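Local coordinates for protein dihydropyrimidinase (PDB 3SFW) that probably catalyses the reversible, zinc-dependent hydrolytic ring opening of dihydropyrimidines, at residues G85-V90 / I428-R433; A116-G121 / A435-N440; S127-H132 / F167-R172. All blocks are in the same frame, centred on the assembly; numbering follows the deposited sequence.

Contact 1 (G85-V90 / I428-R433); sequences GTTSIV and ISVLSR
Thr87 meets Val430 where strand 86-93 of the amidohydrolase TIM barrel passes the end of strand 422-432, a strand from late in the chain. The two belong to one curled sheet but are not paired with each other, so side chains and a water span the gap. Thr87 CB points at the opposite strand and divides there. With chi1 at 53°, OG1 is wedged between backbone N and carbonyl carbon, which turns methyl CG2 to the far side from that carbonyl and straight at its neighbours. CG2 lies 3.4 Å from Val430 CG1, tighter than usual carbon contact, and 3.6 Å from Leu431 O. The side chains of Thr87 and Val430 slide past one another in opposite directions; short branched side chains suit strands brought this close. The Thr87 side chain also touches Asp392. Two residues earlier, Gly85 ends the helix before the strand with a Schellman motif; its positive phi (86°) is easily adopted by a residue without a side chain, and its CA sits 4.5 Å from Val430 CG2. Farther along, a water bridges the two strands: it receives a hydrogen bond from Ser432 OG at 2.7 Å and donates one to Thr87 O at 2.6 Å.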
# COMPACT_ATOMS: atom_id res chain seq x y z
N GLY A 85 23.90 12.93 28.70
CA GLY A 85 23.61 14.12 27.83
C GLY A 85 22.14 14.46 27.73
O GLY A 85 21.73 15.21 26.83
N THR A 86 21.35 13.99 28.70
CA THR A 86 19.90 14.26 28.72
C THR A 86 19.60 15.19 29.90
O THR A 86 19.98 14.91 31.04
CB THR A 86 19.10 12.93 28.81
OG1 THR A 86 19.20 12.25 27.55
CG2 THR A 86 17.61 13.17 29.13
N THR A 87 18.96 16.33 29.62
CA THR A 87 18.71 17.35 30.61
C THR A 87 17.23 17.46 31.10
O THR A 87 16.95 18.22 32.06
CB THR A 87 19.22 18.74 30.15
OG1 THR A 87 18.67 19.02 28.86
CG2 THR A 87 20.74 18.75 30.04
N SER A 88 16.28 16.80 30.40
CA SER A 88 14.89 16.76 30.86
C SER A 88 14.36 15.38 30.58
O SER A 88 14.76 14.73 29.59
CB SER A 88 14.05 17.77 30.04
OG SER A 88 14.31 19.05 30.54
N ILE A 89 13.45 14.91 31.44
CA ILE A 89 12.76 13.66 31.20
C ILE A 89 11.27 13.85 31.34
O ILE A 89 10.81 14.83 31.97
CB ILE A 89 13.17 12.54 32.25
CG1 ILE A 89 12.83 12.98 33.69
CG2 ILE A 89 14.68 12.21 32.15
CD1 ILE A 89 12.97 11.84 34.69
N VAL A 90 10.51 12.92 30.76
CA VAL A 90 9.08 12.93 30.99
C VAL A 90 8.72 11.52 31.36
O VAL A 90 8.93 10.56 30.56
CB VAL A 90 8.26 13.41 29.75
CG1 VAL A 90 6.81 13.73 30.21
CG2 VAL A 90 8.92 14.70 29.13
N ILE A 428 30.86 15.62 27.81
CA ILE A 428 31.89 16.20 28.69
C ILE A 428 31.28 16.99 29.83
O ILE A 428 31.60 16.74 30.99
CB ILE A 428 32.86 17.10 27.90
CG1 ILE A 428 33.46 16.30 26.71
CG2 ILE A 428 33.93 17.77 28.84
CD1 ILE A 428 34.19 15.00 27.12
N SER A 429 30.43 17.98 29.50
CA SER A 429 29.77 18.79 30.51
C SER A 429 28.30 18.99 30.16
O SER A 429 27.94 18.94 28.99
CB SER A 429 30.47 20.13 30.63
OG SER A 429 31.81 19.88 31.03
N VAL A 430 27.47 19.18 31.18
CA VAL A 430 26.02 19.28 31.02
C VAL A 430 25.51 20.39 31.92
O VAL A 430 25.72 20.36 33.14
CB VAL A 430 25.34 17.96 31.40
CG1 VAL A 430 23.80 18.06 31.29
CG2 VAL A 430 25.89 16.80 30.57
N LEU A 431 24.88 21.39 31.32
CA LEU A 431 24.22 22.46 32.08
C LEU A 431 22.72 22.25 32.07
O LEU A 431 22.14 21.87 31.00
CB LEU A 431 24.51 23.81 31.44
CG LEU A 431 26.01 24.17 31.50
CD1 LEU A 431 26.51 24.57 30.11
CD2 LEU A 431 26.27 25.33 32.51
N SER A 432 22.09 22.55 33.20
CA SER A 432 20.62 22.54 33.34
C SER A 432 20.19 23.91 33.91
O SER A 432 20.63 24.28 35.00
CB SER A 432 20.17 21.40 34.25
OG SER A 432 18.80 21.54 34.62
N ARG A 433 19.42 24.69 33.15
CA ARG A 433 19.07 26.06 33.58
C ARG A 433 20.30 26.86 34.02
O ARG A 433 20.29 27.54 35.04
CB ARG A 433 17.94 26.03 34.63
CG ARG A 433 16.53 25.83 33.99
CD ARG A 433 15.33 25.72 34.99
NE ARG A 433 15.41 24.52 35.82
CZ ARG A 433 16.07 24.41 36.98
NH1 ARG A 433 16.45 25.48 37.67
NH2 ARG A 433 16.20 23.20 37.54
O HOH W 1 16.99 20.77 32.76

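Contact 2 (A116-G121 / A435-N440)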
# COMPACT_ATOMS: atom_id res chain seq x y z
N ALA A 116 15.27 14.76 42.03
CA ALA A 116 15.72 14.95 40.62
C ALA A 116 16.82 16.01 40.47
O ALA A 116 16.80 17.04 41.20
CB ALA A 116 14.47 15.36 39.74
N VAL A 117 17.84 15.71 39.65
CA VAL A 117 18.98 16.62 39.47
C VAL A 117 18.83 17.40 38.18
O VAL A 117 19.54 18.38 37.97
CB VAL A 117 20.33 15.89 39.49
CG1 VAL A 117 20.43 15.00 40.77
CG2 VAL A 117 20.53 15.02 38.24
N ILE A 118 17.86 16.99 37.36
CA ILE A 118 17.50 17.76 36.17
C ILE A 118 15.99 17.78 36.04
O ILE A 118 15.26 17.21 36.87
CB ILE A 118 18.13 17.18 34.87
CG1 ILE A 118 18.04 15.66 34.86
CG2 ILE A 118 19.62 17.49 34.79
CD1 ILE A 118 17.10 15.09 33.98
N ASP A 119 15.48 18.52 35.05
CA ASP A 119 14.08 18.85 35.02
C ASP A 119 13.22 17.68 34.54
O ASP A 119 13.72 16.79 33.83
CB ASP A 119 13.82 20.07 34.15
CG ASP A 119 14.32 21.34 34.80
OD1 ASP A 119 14.90 21.22 35.92
OD2 ASP A 119 14.16 22.44 34.24
N TYR A 120 11.94 17.67 34.92
CA TYR A 120 11.09 16.50 34.64
C TYR A 120 9.65 16.94 34.42
O TYR A 120 9.13 17.82 35.14
CB TYR A 120 11.14 15.46 35.79
CG TYR A 120 10.82 16.05 37.16
CD1 TYR A 120 11.80 16.72 37.92
CD2 TYR A 120 9.51 15.90 37.71
CE1 TYR A 120 11.47 17.36 39.15
CE2 TYR A 120 9.19 16.51 38.93
CZ TYR A 120 10.17 17.19 39.66
OH TYR A 120 9.81 17.79 40.86
N GLY A 121 8.97 16.21 33.54
CA GLY A 121 7.54 16.33 33.48
C GLY A 121 6.96 14.97 33.72
O GLY A 121 7.72 13.97 33.89
N ALA A 435 23.11 26.07 35.28
CA ALA A 435 24.01 25.51 36.29
C ALA A 435 24.58 24.19 35.82
O ALA A 435 23.85 23.34 35.32
CB ALA A 435 23.27 25.34 37.67
N PHE A 436 25.86 23.96 36.10
CA PHE A 436 26.46 22.67 35.73
C PHE A 436 25.85 21.55 36.55
O PHE A 436 25.66 21.71 37.78
CB PHE A 436 27.95 22.68 35.97
CG PHE A 436 28.73 23.40 34.91
CD1 PHE A 436 29.23 24.67 35.15
CD2 PHE A 436 28.98 22.78 33.68
CE1 PHE A 436 29.93 25.35 34.14
CE2 PHE A 436 29.69 23.41 32.70
CZ PHE A 436 30.19 24.68 32.93
N VAL A 437 25.55 20.43 35.88
CA VAL A 437 25.12 19.17 36.54
C VAL A 437 26.29 18.19 36.46
O VAL A 437 26.64 17.48 37.43
CB VAL A 437 23.87 18.55 35.81
CG1 VAL A 437 23.40 17.21 36.53
CG2 VAL A 437 22.70 19.61 35.82
N VAL A 438 26.87 18.10 35.26
CA VAL A 438 28.11 17.37 35.04
C VAL A 438 29.13 18.37 34.48
O VAL A 438 28.81 19.20 33.61
CB VAL A 438 27.85 16.22 33.99
CG1 VAL A 438 29.17 15.51 33.61
CG2 VAL A 438 26.83 15.22 34.54
N ARG A 439 30.35 18.33 34.99
CA ARG A 439 31.40 19.17 34.43
C ARG A 439 32.65 18.33 34.32
O ARG A 439 33.06 17.71 35.32
CB ARG A 439 31.64 20.37 35.31
CG ARG A 439 32.58 21.41 34.64
CD ARG A 439 32.62 22.67 35.44
NE ARG A 439 33.33 23.74 34.73
CZ ARG A 439 33.32 25.00 35.15
NH1 ARG A 439 32.64 25.32 36.24
NH2 ARG A 439 33.98 25.91 34.49
N ASN A 440 33.19 18.23 33.11
CA ASN A 440 34.33 17.34 32.85
C ASN A 440 34.12 15.95 33.43
O ASN A 440 35.03 15.36 34.06
CB ASN A 440 35.62 18.00 33.37
CG ASN A 440 35.92 19.26 32.61
OD1 ASN A 440 35.93 19.24 31.39
ND2 ASN A 440 36.10 20.38 33.31
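Val437 presents both of its methyl groups to Val117 and Ile118, and the contact between the segments is apolar. Its CG1 lies 4.0 Å from Val117 CG2, the two side chains meeting at a slant. Its CG2 rests 3.9 Å from Ile118 CG2, where the side chains cross at about a right angle. With Val437 CG1 anti to the backbone N (chi1 -179°), the fork opens across both neighbours, a task well suited to a beta-branched residue. Replacing Val437 by alanine would probably leave Val117 CG2 and Ile118 CG2 without their methyl partners and open a gap between the hairpin and segment 116-121. That hairpin joins strands 422-432 and 435-439, and Val437 with Val438 forms a classic beta bulge opposite Val430, at a corner of the chain. The other side is the lead-in to barrel strand 119-124, and helix 74-83 also lines the apolar patch through Phe75, Thr78 and Ala82. Polar interactions lie to the sides: Asp119 forms salt bridges with Lys382 and Arg433. The Arg439 CD methylene lies over the centre of one Phe436 ring face, 3.8 Å above the plane; the guanidinium has Phe436 CE1 over one face and also pairs with Glu41 in a salt bridge.

Contact 3 (S127-H132 / F167-R172)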
# COMPACT_ATOMS: atom_id res chain seq x y z
N SER A 127 -6.34 4.12 32.89
CA SER A 127 -6.71 2.67 32.98
C SER A 127 -8.14 2.50 32.55
O SER A 127 -8.54 1.42 32.14
CB SER A 127 -6.58 2.08 34.41
OG SER A 127 -6.27 3.09 35.40
N ASP A 128 -8.96 3.53 32.77
CA ASP A 128 -10.33 3.48 32.30
C ASP A 128 -11.01 4.83 32.28
O ASP A 128 -10.61 5.77 32.97
CB ASP A 128 -11.14 2.43 33.04
CG ASP A 128 -11.82 2.98 34.25
OD1 ASP A 128 -13.07 3.06 34.25
OD2 ASP A 128 -11.09 3.36 35.18
N ALA A 129 -11.89 5.00 31.32
CA ALA A 129 -12.35 6.35 31.00
C ALA A 129 -13.81 6.56 31.47
O ALA A 129 -14.68 7.03 30.72
CB ALA A 129 -12.22 6.60 29.48
N ASN A 130 -14.07 6.14 32.71
CA ASN A 130 -15.36 6.42 33.36
C ASN A 130 -15.60 7.94 33.48
O ASN A 130 -14.69 8.75 33.27
CB ASN A 130 -15.47 5.70 34.72
CG ASN A 130 -14.46 6.20 35.76
OD1 ASN A 130 -13.64 5.44 36.26
ND2 ASN A 130 -14.58 7.46 36.13
N ASP A 131 -16.85 8.34 33.64
CA ASP A 131 -17.17 9.77 33.58
C ASP A 131 -16.39 10.63 34.59
O ASP A 131 -16.08 11.80 34.32
CB ASP A 131 -18.68 9.99 33.78
CG ASP A 131 -19.50 9.58 32.57
OD1 ASP A 131 -18.93 9.24 31.50
OD2 ASP A 131 -20.75 9.64 32.67
N HIS A 132 -16.12 10.09 35.76
CA HIS A 132 -15.37 10.83 36.77
C HIS A 132 -13.94 11.11 36.29
O HIS A 132 -13.41 12.20 36.47
CB HIS A 132 -15.32 10.04 38.08
CG HIS A 132 -14.74 10.80 39.24
ND1 HIS A 132 -15.51 11.27 40.29
CD2 HIS A 132 -13.47 11.17 39.52
CE1 HIS A 132 -14.74 11.91 41.15
NE2 HIS A 132 -13.49 11.87 40.70
N PHE A 167 -10.78 4.82 22.98
CA PHE A 167 -11.54 5.75 22.11
C PHE A 167 -12.08 6.97 22.88
O PHE A 167 -11.94 8.11 22.44
CB PHE A 167 -12.71 5.00 21.46
CG PHE A 167 -13.40 5.79 20.39
CD1 PHE A 167 -14.78 5.93 20.41
CD2 PHE A 167 -12.68 6.36 19.33
CE1 PHE A 167 -15.44 6.64 19.39
CE2 PHE A 167 -13.31 7.07 18.31
CZ PHE A 167 -14.72 7.17 18.32
N LYS A 168 -12.66 6.72 24.05
CA LYS A 168 -13.10 7.81 24.94
C LYS A 168 -11.95 8.75 25.32
O LYS A 168 -12.13 9.98 25.33
CB LYS A 168 -13.75 7.21 26.18
CG LYS A 168 -15.12 6.64 25.88
CD LYS A 168 -15.72 6.09 27.18
CE LYS A 168 -17.20 5.77 27.00
NZ LYS A 168 -17.78 5.38 28.33
N THR A 169 -10.76 8.18 25.55
CA THR A 169 -9.63 8.99 25.98
C THR A 169 -9.19 9.87 24.81
O THR A 169 -8.90 11.07 24.98
CB THR A 169 -8.48 8.13 26.47
OG1 THR A 169 -8.92 7.38 27.60
CG2 THR A 169 -7.25 8.98 26.86
N LEU A 170 -9.23 9.31 23.61
CA LEU A 170 -8.85 10.10 22.39
C LEU A 170 -9.83 11.25 22.13
O LEU A 170 -9.41 12.38 21.83
CB LEU A 170 -8.79 9.20 21.15
CG LEU A 170 -7.54 8.29 21.08
CD1 LEU A 170 -7.87 7.05 20.16
CD2 LEU A 170 -6.32 9.09 20.55
N ILE A 171 -11.12 10.98 22.34
CA ILE A 171 -12.14 12.02 22.16
C ILE A 171 -11.95 13.13 23.16
O ILE A 171 -11.97 14.31 22.82
CB ILE A 171 -13.56 11.43 22.26
CG1 ILE A 171 -13.80 10.57 21.01
CG2 ILE A 171 -14.61 12.54 22.28
CD1 ILE A 171 -15.01 9.80 21.06
N ARG A 172 -11.77 12.75 24.41
CA ARG A 172 -11.57 13.73 25.47
C ARG A 172 -10.27 14.49 25.27
O ARG A 172 -10.19 15.68 25.54
CB ARG A 172 -11.58 13.01 26.82
CG ARG A 172 -11.43 13.99 28.02
CD ARG A 172 -12.58 15.04 28.02
NE ARG A 172 -12.74 15.64 29.36
CZ ARG A 172 -13.20 16.87 29.62
NH1 ARG A 172 -13.25 17.30 30.88
NH2 ARG A 172 -13.60 17.69 28.64
O HOH W 2 -17.33 7.37 30.39
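No ring or other flat group stands between Ala129 and Lys168, whose CB atoms meet directly; the end of the Phe167 side chain, with its ring, leads away from segment 127-132. One face of that ring carries Ile171 CD1, 3.6 Å above the plane and offset toward the rim. The Phe167 side chain also packs on Leu227 and Leu230 of helix 214-230 and on Val189 of the second subunit, so a large apolar residue fits there. Toward segment 127-132 the helix presents Lys168 and Thr169. Ala129 CB lies 3.7 Å from Lys168 CB and 3.9 Å from Thr169 OG1, a hydroxyl already hydrogen-bonded to Thr165 O in its own helix. A single methyl suits this close approach between the helix and the loop after barrel strand 119-124, just ahead of helix 131-142, for which Asn130 holds the N-cap position. Lys168 then runs outward: CG lies opposite the carbonyl carbon (chi1 -73°), and the extended chain carries CD past Ala129 O at 3.8 Å. Its NZ forms a salt bridge with Glu164 and gives a hydrogen bond to a water 2.9 Å away. That water donates to Ala129 O and to Asp131 OD1, each at 2.7 Å. Lys168 also packs against Tyr192 of the second subunit. Asp131 OD1 and Lys168 NZ remain 5.1 Å apart, so their opposite charges are joined through the water rather than directly, and their attraction is likely to be modest beside the ammonium's salt bridge with Glu164.

Contacts 1 and 2 are neighbours, their centres 5 Å apart, and share one curled sheet: strands 86-93 and 119-124 are adjacent in it, as are 422-432 and 435-439. Probable backbone hydrogen bonds, Val430 O to Val437 N at 2.7 Å among them, tie the two together. Their segments alternate along the chain, so both hold a late hairpin to the early barrel strands. Contact 3 lies between those halves in sequence but far off in space, with its centre 34 Å from that of contact 1 and 36 Å from that of contact 2. It joins the loop leading into helix 131-142 to helix 163-176, a separate contact elsewhere in the same zinc-binding fold, near the second subunit.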